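Local coordinates for Nitrate/nitrite binding protein NrtA (PDB 2G29), which binds nitrate as the solute-binding protein of an ABC transporter that takes up nitrate and probably nitrite, at residues 39-44 against 67-72; 71-76 against 93-98; 159-164 against 208-213; 165-170 against 238-243. One frame throughout, in Å; residues are numbered along the deposited sequence.

Contact 1. Residues 39-44 against 67-72; sequences FIALTD and VLKQAS
The Phe39 ring carries Lys69 over one face, with Lys69 CA 3.9 Å from the ring centroid and 27° off its normal, a CH-pi contact; Val67 O lies in the ring plane at the edge. Val67 CG2 comes obliquely, 3.7 Å from Phe39 CD2. The ring swings over the neighbouring strand because CG stands between the backbone N and the carbonyl carbon (chi1 74°). The two chains pair in parallel: Phe39 N donates to Leu68 O at 3.1 Å and Gln70 N to Phe39 O at 2.8 Å. Leu68 O also accepts from Gln70 NE2, and the two donors reach it from opposite faces of its plane. A water accepts from Ala41 N and donates to Gln70 O. Cutting Phe39 back to an alanine is likely to leave Lys69 CA and Val67 CG2 without the ring they pack on, opening a gap beside the edge strand. Lys69 NZ hydrogen-bonds Trp288 O, and Gln70 OE1 accepts from Asn79 ND2. Strand 66-69, outermost in its sheet, follows 36-39 through helices 46-53 and 56-59, a beta-alpha-beta unit of this periplasmic binding protein fold; helix 46-53 covers Phe39 and Val67 through Ile49, and Ile40 packs on helix 73-82.

Contact 2. Residues 71-76 against 93-98; sequences ASWGTT and HILTPM. With NO3 (nitrate ion), chain B.
Trp73 lays one face of its indole on Leu95, the two side chains crossing at a slant. Leu95 CG sits over the centre of the ring system, 3.6 Å from Trp73 CE2, while Leu95 CD1 stands above the five-membered ring, 3.8 Å from its centroid and only 11° off the normal, which makes it a CH-pi contact. Met98 meets the indole at about a right angle. Its sulfur takes an oblique Met-aromatic position, with SD 3.8 Å from Trp73 CE3, and a bend at chi3 (70°) carries CE to 3.4 Å from Trp73 O. The far rim of the benzo ring runs onto the backbone: His93 O lies in the ring plane at the edge, 3.2 Å from Trp73 CZ3, and Ile94 CA approaches the same carbon obliquely. His93 O has no hydrogen-bonding partner in the model, so this aromatic edge is what faces it.

With the indole held on Leu95 and Met98, NE1 is directed at the nitrate and donates to its O3 at 2.8 Å, N-H...acceptor angle 149°; the oxygen is in the ring plane. Leu95 CD2 packs against the same oxygen at 3.6 Å. Trp73 is the first residue of helix 73-82, whose start is fixed by a capping box: Thr75 N donates to Ser72 OG, and Ser72 N to Thr75 OG1. The whole is a helix N-terminus set against the end of a central strand, as in periplasmic binding proteins, and here it forms one wall of the nitrate site.

Contact 3. Residues 159-164 against 208-213; sequences AMTFPG and FCVGEP. With NO3 (nitrate ion), chain B.
Ala159 and Phe208 form a parallel beta bridge, their CA atoms 4.4 Å apart, between neighbouring strands of one of the two mixed sheets of this periplasmic binding protein fold. The backbone bonding is brief: Cys209 N donates to Ala159 O at 3.0 Å, and Phe208 CA adds a CA-H...O contact to the same oxygen. Beyond this bridge the chains part. Strand 157-160 ends and its chain turns off toward helix 166-177, while strand 207-211 runs on to Gly211.

The apolar packing is light. Ala159 CB and Phe208 CB lie side by side, 3.8 Å apart, on a face that Met196 of helix 196-201 covers. Farther along, Thr161 CG2 rests 3.6 Å from Cys209 O, an acceptor that this contact buries and that has no partner in the model. Thr161 turns its methyl there because CG2 is anti to the carbonyl carbon, leaving OG1 between the backbone N and that carbon (chi1 61°).

Ligand contacts gather where the strands end. Val210 CG2, anti to its backbone N, is tight against nitrate O2 at 3.0 Å, and Thr161 CG2 lies 3.3 Å from the same oxygen. Within these segments the main chain gives the polar hold; Trp73 and Lys240 also bond the ion. Gly211 N donates to nitrate O2 at 3.1 Å in a nearly straight bond (168°) and makes a second, weak bond to O1 (121°). Lacking a side chain, Gly211 lets the anion come close: a beta carbon at this position would clash with nitrate O1.

Contact 4. Residues 165-170 against 238-243; sequences GTHDMW and PEKAFG. With NO3 (nitrate ion), chain B.
Thr166 and Trp170, one turn apart on helix 166-177, both donate to the carboxylate of Glu239. Thr166 OG1 reaches OE2 at 2.7 Å on its syn side, 22° out of the carboxylate plane. Trp170 NE1 gives its N-H to the syn lone pair of OE1 at 2.9 Å; the acceptor lies in the indole plane, although ring and carboxylate planes are 58° apart. From the next residue in the chain, Lys240 NZ forms a salt bridge to OE2 at 2.8 Å, on the anti side. OE2 therefore has two donors, and OE1 gains a weak bond from His237 besides that of Trp170. An extended first torsion (chi1 179°) followed by a bend at chi2 brings the Glu239 carboxylate to the helix.

Lys240 NZ is likewise shared: besides Glu239 it donates a hydrogen bond to nitrate O1 at 2.8 Å and forms a salt bridge with Asp44. The His167 imidazole is sandwiched between Thr166 OG1, over the rim of one face, and nitrate O2 over the other; Lys240 NZ stands in plane at its edge. His167 NE2 is 2.9 Å from the nitrate nitrogen. A glutamine in place of Glu239 would probably cost Lys240 a charged mate and, depending on how the amide turned, set an N-H against Trp170 NE1 or Lys240 NZ.

The chemistry implies a second shell: Glu239, held by two helix donors, probably helps, together with Asp44, to position the ammonium that meets the anion, and both carboxylates probably help keep that lysine charged.

Contact 1 lies nearest the surface, at the outer strand of its sheet; contacts 2, 3 and 4 are buried and all reach the same nitrate. Contacts 1, 2 and 4 share one five-stranded sheet, in which strands 91-95 and 240-245 are neighbours, whereas contact 3 belongs to the other sheet. Contact 4 joins the first sheet to helix 166-177, which follows strand 157-160 of contact 3. Chemistry changes with place: strand pairing governs contacts 1 and 3, an aromatic side chain packed on apolar neighbours carries contact 2, and contact 4 turns on a buried carboxylate shared by neutral helix donors and a lysine. Thr43 N of contact 1 probably hydrogen-bonds Glu212 O of contact 3.

Contact 1. Residues 39-44 against 67-72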
# COMPACT_ATOMS: atom_id res chain seq x y z
N PHE A 39 8.87 2.26 -8.28
CA PHE A 39 8.17 1.20 -7.51
C PHE A 39 9.11 0.70 -6.42
O PHE A 39 10.33 0.85 -6.54
CB PHE A 39 7.74 0.01 -8.39
CG PHE A 39 8.88 -0.90 -8.81
CD1 PHE A 39 9.14 -2.08 -8.10
CD2 PHE A 39 9.69 -0.57 -9.90
CE1 PHE A 39 10.19 -2.91 -8.47
CE2 PHE A 39 10.73 -1.38 -10.28
CZ PHE A 39 10.99 -2.55 -9.58
N ILE A 40 8.52 0.13 -5.38
CA ILE A 40 9.28 -0.50 -4.31
C ILE A 40 9.04 -2.01 -4.55
O ILE A 40 7.93 -2.41 -5.02
CB ILE A 40 8.77 -0.02 -2.93
CG1 ILE A 40 9.16 1.45 -2.68
CG2 ILE A 40 9.35 -0.87 -1.83
CD1 ILE A 40 8.80 2.40 -3.78
N ALA A 41 10.04 -2.83 -4.27
CA ALA A 41 9.97 -4.28 -4.54
C ALA A 41 8.96 -4.96 -3.63
O ALA A 41 9.31 -5.47 -2.55
CB ALA A 41 11.35 -4.92 -4.36
N LEU A 42 7.72 -4.96 -4.11
CA LEU A 42 6.54 -5.50 -3.44
C LEU A 42 5.59 -6.05 -4.49
O LEU A 42 5.44 -5.45 -5.55
CB LEU A 42 5.82 -4.37 -2.70
CG LEU A 42 6.67 -3.75 -1.59
CD1 LEU A 42 6.16 -2.35 -1.29
CD2 LEU A 42 6.64 -4.63 -0.36
N THR A 43 4.90 -7.14 -4.16
CA THR A 43 3.98 -7.75 -5.10
C THR A 43 2.93 -6.77 -5.60
O THR A 43 2.52 -6.85 -6.76
CB THR A 43 3.31 -8.96 -4.48
OG1 THR A 43 4.32 -9.77 -3.90
CG2 THR A 43 2.59 -9.78 -5.58
N ASP A 44 2.50 -5.82 -4.76
CA ASP A 44 1.49 -4.88 -5.22
C ASP A 44 1.98 -3.81 -6.22
O ASP A 44 1.21 -2.96 -6.66
CB ASP A 44 0.70 -4.25 -4.05
CG ASP A 44 1.59 -3.71 -2.95
OD1 ASP A 44 2.67 -3.20 -3.23
OD2 ASP A 44 1.12 -3.76 -1.80
N VAL A 67 10.26 1.86 -15.61
CA VAL A 67 9.70 1.40 -14.33
C VAL A 67 10.95 1.18 -13.47
O VAL A 67 11.69 0.21 -13.64
CB VAL A 67 8.90 0.11 -14.56
CG1 VAL A 67 9.75 -0.91 -15.24
CG2 VAL A 67 8.29 -0.37 -13.28
N LEU A 68 11.17 2.13 -12.56
CA LEU A 68 12.40 2.22 -11.77
C LEU A 68 12.34 1.93 -10.30
O LEU A 68 11.65 2.62 -9.56
CB LEU A 68 12.95 3.62 -11.94
CG LEU A 68 13.22 4.03 -13.38
CD1 LEU A 68 13.32 5.53 -13.47
CD2 LEU A 68 14.49 3.35 -13.87
N LYS A 69 13.07 0.92 -9.88
CA LYS A 69 13.06 0.50 -8.49
C LYS A 69 13.64 1.58 -7.58
O LYS A 69 14.72 2.12 -7.85
CB LYS A 69 13.87 -0.79 -8.32
CG LYS A 69 13.70 -1.39 -6.91
CD LYS A 69 14.56 -2.60 -6.63
CE LYS A 69 14.24 -3.79 -7.47
NZ LYS A 69 15.20 -4.88 -7.11
N GLN A 70 12.91 1.87 -6.50
CA GLN A 70 13.31 2.84 -5.48
C GLN A 70 13.81 2.06 -4.27
O GLN A 70 13.35 0.94 -4.00
CB GLN A 70 12.10 3.69 -5.07
CG GLN A 70 11.39 4.36 -6.24
CD GLN A 70 12.24 5.45 -6.89
OE1 GLN A 70 12.49 6.49 -6.27
NE2 GLN A 70 12.67 5.22 -8.14
N ALA A 71 14.76 2.63 -3.54
CA ALA A 71 15.33 1.93 -2.37
C ALA A 71 14.40 1.95 -1.16
O ALA A 71 14.34 0.96 -0.40
CB ALA A 71 16.70 2.54 -2.00
N SER A 72 13.67 3.05 -0.98
CA SER A 72 12.77 3.16 0.18
C SER A 72 11.66 4.15 -0.09
O SER A 72 11.66 4.83 -1.13
CB SER A 72 13.58 3.65 1.39
OG SER A 72 14.00 5.03 1.16
O HOH W 1 12.63 -1.66 -3.03

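Contact 2. Residues 71-76 against 93-98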
# COMPACT_ATOMS: atom_id res chain seq x y z
N ALA A 71 14.76 2.63 -3.54
CA ALA A 71 15.33 1.93 -2.37
C ALA A 71 14.40 1.95 -1.16
O ALA A 71 14.34 0.96 -0.40
CB ALA A 71 16.70 2.54 -2.00
N SER A 72 13.67 3.05 -0.98
CA SER A 72 12.77 3.16 0.18
C SER A 72 11.66 4.15 -0.09
O SER A 72 11.66 4.83 -1.13
CB SER A 72 13.58 3.65 1.39
OG SER A 72 14.00 5.03 1.16
N TRP A 73 10.71 4.26 0.83
CA TRP A 73 9.65 5.23 0.62
C TRP A 73 10.24 6.63 0.78
O TRP A 73 9.77 7.56 0.15
CB TRP A 73 8.47 4.96 1.56
CG TRP A 73 7.71 3.73 1.15
CD1 TRP A 73 7.51 2.61 1.89
CD2 TRP A 73 7.07 3.48 -0.13
NE1 TRP A 73 6.79 1.69 1.18
CE2 TRP A 73 6.50 2.19 -0.06
CE3 TRP A 73 6.90 4.24 -1.31
CZ2 TRP A 73 5.83 1.61 -1.12
CZ3 TRP A 73 6.24 3.67 -2.37
CH2 TRP A 73 5.69 2.37 -2.27
N GLY A 74 11.30 6.74 1.56
CA GLY A 74 11.95 8.04 1.71
C GLY A 74 12.61 8.45 0.40
O GLY A 74 12.50 9.61 0.03
N THR A 75 13.26 7.52 -0.30
CA THR A 75 13.87 7.92 -1.57
C THR A 75 12.84 8.11 -2.65
O THR A 75 13.00 8.94 -3.53
CB THR A 75 14.96 6.96 -2.10
OG1 THR A 75 14.40 5.69 -2.42
CG2 THR A 75 16.08 6.82 -1.12
N THR A 76 11.75 7.37 -2.58
CA THR A 76 10.62 7.58 -3.52
C THR A 76 10.13 9.02 -3.36
O THR A 76 9.95 9.73 -4.35
CB THR A 76 9.45 6.63 -3.19
OG1 THR A 76 9.87 5.27 -3.43
CG2 THR A 76 8.24 6.92 -4.08
N HIS A 93 4.32 3.77 -7.79
CA HIS A 93 3.51 2.80 -7.06
C HIS A 93 3.84 3.39 -5.68
O HIS A 93 5.00 3.53 -5.31
CB HIS A 93 4.07 1.39 -7.35
CG HIS A 93 4.23 0.49 -6.15
ND1 HIS A 93 3.23 -0.31 -5.64
CD2 HIS A 93 5.36 0.17 -5.47
CE1 HIS A 93 3.74 -1.11 -4.70
NE2 HIS A 93 5.02 -0.84 -4.59
N ILE A 94 2.82 3.74 -4.89
CA ILE A 94 3.05 4.46 -3.65
C ILE A 94 2.02 4.20 -2.56
O ILE A 94 0.89 3.84 -2.82
CB ILE A 94 3.11 5.98 -4.00
CG1 ILE A 94 3.69 6.78 -2.84
CG2 ILE A 94 1.73 6.48 -4.41
CD1 ILE A 94 4.29 8.16 -3.31
N LEU A 95 2.44 4.36 -1.31
CA LEU A 95 1.49 4.18 -0.20
C LEU A 95 0.41 5.28 -0.37
O LEU A 95 0.74 6.45 -0.62
CB LEU A 95 2.23 4.40 1.13
CG LEU A 95 3.47 3.54 1.35
CD1 LEU A 95 4.06 3.79 2.75
CD2 LEU A 95 3.12 2.06 1.24
N THR A 96 -0.86 4.95 -0.20
CA THR A 96 -1.92 5.95 -0.40
C THR A 96 -1.75 7.29 0.36
O THR A 96 -2.00 8.33 -0.21
CB THR A 96 -3.35 5.35 -0.12
OG1 THR A 96 -3.66 4.44 -1.18
CG2 THR A 96 -4.44 6.42 -0.04
N PRO A 97 -1.30 7.28 1.63
CA PRO A 97 -1.17 8.59 2.29
C PRO A 97 -0.10 9.47 1.70
O PRO A 97 -0.20 10.68 1.79
CB PRO A 97 -0.85 8.27 3.76
CG PRO A 97 -0.61 6.80 3.80
CD PRO A 97 -1.16 6.16 2.57
N MET A 98 0.90 8.88 1.05
CA MET A 98 2.00 9.71 0.57
C MET A 98 1.70 10.84 -0.40
O MET A 98 2.24 11.94 -0.24
CB MET A 98 3.20 8.85 0.10
CG MET A 98 3.90 8.17 1.29
SD MET A 98 5.15 6.94 0.74
CE MET A 98 6.39 8.08 0.06
N NO3 B . 5.24 -2.18 1.77
O1 NO3 B . 4.19 -2.85 1.22
O2 NO3 B . 6.20 -2.60 2.63
O3 NO3 B . 5.36 -0.71 1.40

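Contact 3. Residues 159-164 against 208-213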
# COMPACT_ATOMS: atom_id res chain seq x y z
N ALA A 159 8.60 -1.91 13.58
CA ALA A 159 8.95 -1.26 12.32
C ALA A 159 7.81 -1.15 11.33
O ALA A 159 6.99 -2.06 11.19
CB ALA A 159 10.10 -2.01 11.63
N MET A 160 7.78 0.00 10.66
CA MET A 160 6.80 0.28 9.62
C MET A 160 7.59 0.90 8.47
O MET A 160 8.82 1.04 8.54
CB MET A 160 5.63 1.11 10.12
CG MET A 160 5.96 2.31 10.99
SD MET A 160 6.69 3.65 10.01
CE MET A 160 6.95 4.93 11.32
N THR A 161 6.89 1.26 7.40
CA THR A 161 7.57 1.62 6.17
C THR A 161 7.75 3.09 5.81
O THR A 161 8.51 3.40 4.90
CB THR A 161 6.82 0.93 5.03
OG1 THR A 161 5.50 1.43 5.02
CG2 THR A 161 6.78 -0.57 5.23
N PHE A 162 7.03 3.97 6.49
CA PHE A 162 7.07 5.39 6.22
C PHE A 162 6.15 6.02 7.23
O PHE A 162 5.04 5.51 7.45
CB PHE A 162 6.53 5.73 4.81
CG PHE A 162 6.78 7.16 4.39
CD1 PHE A 162 8.06 7.56 4.02
CD2 PHE A 162 5.76 8.10 4.46
CE1 PHE A 162 8.33 8.90 3.70
CE2 PHE A 162 6.02 9.45 4.15
CZ PHE A 162 7.29 9.84 3.77
N PRO A 163 6.55 7.14 7.86
CA PRO A 163 5.64 7.74 8.86
C PRO A 163 4.37 8.28 8.25
O PRO A 163 4.41 9.11 7.35
CB PRO A 163 6.49 8.85 9.50
CG PRO A 163 7.94 8.56 9.06
CD PRO A 163 7.80 7.92 7.68
N GLY A 164 3.23 7.80 8.74
CA GLY A 164 1.96 8.25 8.21
C GLY A 164 1.52 7.37 7.06
O GLY A 164 0.40 7.53 6.53
N PHE A 208 6.82 -6.00 12.98
CA PHE A 208 6.90 -5.15 11.81
C PHE A 208 5.74 -5.38 10.86
O PHE A 208 5.14 -6.46 10.83
CB PHE A 208 8.26 -5.30 11.08
CG PHE A 208 8.54 -6.69 10.51
CD1 PHE A 208 8.39 -6.91 9.14
CD2 PHE A 208 9.06 -7.73 11.30
CE1 PHE A 208 8.78 -8.16 8.57
CE2 PHE A 208 9.44 -8.94 10.74
CZ PHE A 208 9.30 -9.16 9.35
N CYS A 209 5.46 -4.38 10.04
CA CYS A 209 4.38 -4.46 9.07
C CYS A 209 4.95 -4.05 7.72
O CYS A 209 5.58 -2.98 7.61
CB CYS A 209 3.25 -3.53 9.48
SG CYS A 209 1.81 -3.63 8.41
N VAL A 210 4.71 -4.89 6.70
CA VAL A 210 5.29 -4.68 5.36
C VAL A 210 4.46 -5.49 4.36
O VAL A 210 3.79 -6.43 4.73
CB VAL A 210 6.78 -5.17 5.36
CG1 VAL A 210 6.83 -6.69 5.62
CG2 VAL A 210 7.49 -4.85 4.05
N GLY A 211 4.47 -5.11 3.09
CA GLY A 211 3.69 -5.88 2.11
C GLY A 211 4.41 -7.10 1.56
O GLY A 211 5.63 -7.30 1.76
N GLU A 212 3.63 -7.97 0.90
CA GLU A 212 4.21 -9.15 0.27
C GLU A 212 5.31 -8.67 -0.68
O GLU A 212 5.21 -7.59 -1.29
CB GLU A 212 3.15 -9.92 -0.51
CG GLU A 212 1.98 -10.50 0.31
CD GLU A 212 2.36 -11.56 1.36
OE1 GLU A 212 3.55 -11.99 1.43
OE2 GLU A 212 1.44 -11.98 2.09
N PRO A 213 6.31 -9.51 -0.95
CA PRO A 213 6.51 -10.89 -0.48
C PRO A 213 7.21 -11.04 0.87
O PRO A 213 7.47 -12.17 1.31
CB PRO A 213 7.37 -11.47 -1.60
CG PRO A 213 8.36 -10.31 -1.85
CD PRO A 213 7.40 -9.09 -1.87
N NO3 B . 5.24 -2.18 1.77
O1 NO3 B . 4.19 -2.85 1.22
O2 NO3 B . 6.20 -2.60 2.63
O3 NO3 B . 5.36 -0.71 1.40

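Contact 4. Residues 165-170 against 238-243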
# COMPACT_ATOMS: atom_id res chain seq x y z
N GLY A 165 2.38 6.41 6.68
CA GLY A 165 2.02 5.53 5.59
C GLY A 165 1.06 4.43 5.97
O GLY A 165 0.66 4.33 7.13
N THR A 166 0.68 3.60 5.00
CA THR A 166 -0.26 2.52 5.29
C THR A 166 0.20 1.56 6.41
O THR A 166 -0.57 1.32 7.34
CB THR A 166 -0.54 1.67 4.00
OG1 THR A 166 0.71 1.15 3.54
CG2 THR A 166 -1.18 2.51 2.86
N HIS A 167 1.42 1.04 6.33
CA HIS A 167 1.85 0.06 7.34
C HIS A 167 1.94 0.65 8.72
O HIS A 167 1.67 -0.05 9.71
CB HIS A 167 3.17 -0.61 6.91
CG HIS A 167 3.13 -1.02 5.49
ND1 HIS A 167 2.58 -2.19 5.04
CD2 HIS A 167 3.43 -0.29 4.39
CE1 HIS A 167 2.54 -2.18 3.71
NE2 HIS A 167 3.05 -1.02 3.30
N ASP A 168 2.32 1.92 8.81
CA ASP A 168 2.36 2.62 10.09
C ASP A 168 0.91 2.61 10.64
O ASP A 168 0.68 2.28 11.81
CB ASP A 168 2.88 4.04 9.84
CG ASP A 168 3.17 4.83 11.12
OD1 ASP A 168 3.43 4.21 12.17
OD2 ASP A 168 3.19 6.08 11.03
N MET A 169 -0.07 2.94 9.80
CA MET A 169 -1.47 2.92 10.27
C MET A 169 -1.93 1.51 10.66
O MET A 169 -2.57 1.32 11.68
CB MET A 169 -2.41 3.46 9.19
CG MET A 169 -2.17 4.90 8.74
SD MET A 169 -2.09 6.15 10.05
CE MET A 169 -0.30 6.22 10.33
N TRP A 170 -1.54 0.50 9.89
CA TRP A 170 -2.01 -0.86 10.22
C TRP A 170 -1.42 -1.37 11.52
O TRP A 170 -2.14 -1.88 12.38
CB TRP A 170 -1.66 -1.88 9.15
CG TRP A 170 -2.03 -1.55 7.74
CD1 TRP A 170 -1.27 -1.83 6.64
CD2 TRP A 170 -3.18 -0.83 7.28
NE1 TRP A 170 -1.87 -1.32 5.51
CE2 TRP A 170 -3.04 -0.69 5.88
CE3 TRP A 170 -4.31 -0.27 7.90
CZ2 TRP A 170 -3.98 -0.02 5.08
CZ3 TRP A 170 -5.25 0.39 7.13
CH2 TRP A 170 -5.08 0.52 5.72
N PRO A 238 -7.95 -0.46 1.28
CA PRO A 238 -7.18 0.25 0.24
C PRO A 238 -5.71 0.18 0.67
O PRO A 238 -5.39 0.24 1.88
CB PRO A 238 -7.71 1.69 0.33
CG PRO A 238 -8.15 1.79 1.81
CD PRO A 238 -8.83 0.45 2.03
N GLU A 239 -4.80 0.09 -0.30
CA GLU A 239 -3.37 0.02 0.04
C GLU A 239 -2.53 0.91 -0.85
O GLU A 239 -2.40 2.12 -0.58
CB GLU A 239 -2.92 -1.45 -0.02
CG GLU A 239 -1.45 -1.71 0.30
CD GLU A 239 -0.97 -1.11 1.61
OE1 GLU A 239 -1.70 -1.18 2.63
OE2 GLU A 239 0.19 -0.63 1.60
N LYS A 240 -1.97 0.39 -1.93
CA LYS A 240 -1.15 1.24 -2.81
C LYS A 240 -1.97 2.03 -3.79
O LYS A 240 -3.09 1.66 -4.15
CB LYS A 240 -0.13 0.39 -3.59
CG LYS A 240 0.74 -0.49 -2.72
CD LYS A 240 1.66 0.36 -1.80
CE LYS A 240 2.71 -0.51 -1.10
NZ LYS A 240 2.12 -1.62 -0.22
N ALA A 241 -1.38 3.15 -4.20
CA ALA A 241 -1.99 4.02 -5.18
C ALA A 241 -1.05 4.20 -6.36
O ALA A 241 0.17 3.97 -6.26
CB ALA A 241 -2.25 5.41 -4.56
N PHE A 242 -1.62 4.56 -7.50
CA PHE A 242 -0.81 4.94 -8.64
C PHE A 242 -0.86 6.47 -8.55
O PHE A 242 -1.87 7.14 -8.85
CB PHE A 242 -1.42 4.43 -9.97
CG PHE A 242 -0.73 4.94 -11.22
CD1 PHE A 242 0.62 5.25 -11.23
CD2 PHE A 242 -1.44 5.07 -12.40
CE1 PHE A 242 1.26 5.68 -12.39
CE2 PHE A 242 -0.81 5.51 -13.57
CZ PHE A 242 0.53 5.81 -13.55
N GLY A 243 0.24 7.04 -8.05
CA GLY A 243 0.29 8.48 -7.90
C GLY A 243 1.22 9.16 -8.89
O GLY A 243 2.24 8.58 -9.27
N NO3 B . 5.24 -2.18 1.77
O1 NO3 B . 4.19 -2.85 1.22
O2 NO3 B . 6.20 -2.60 2.63
O3 NO3 B . 5.36 -0.71 1.40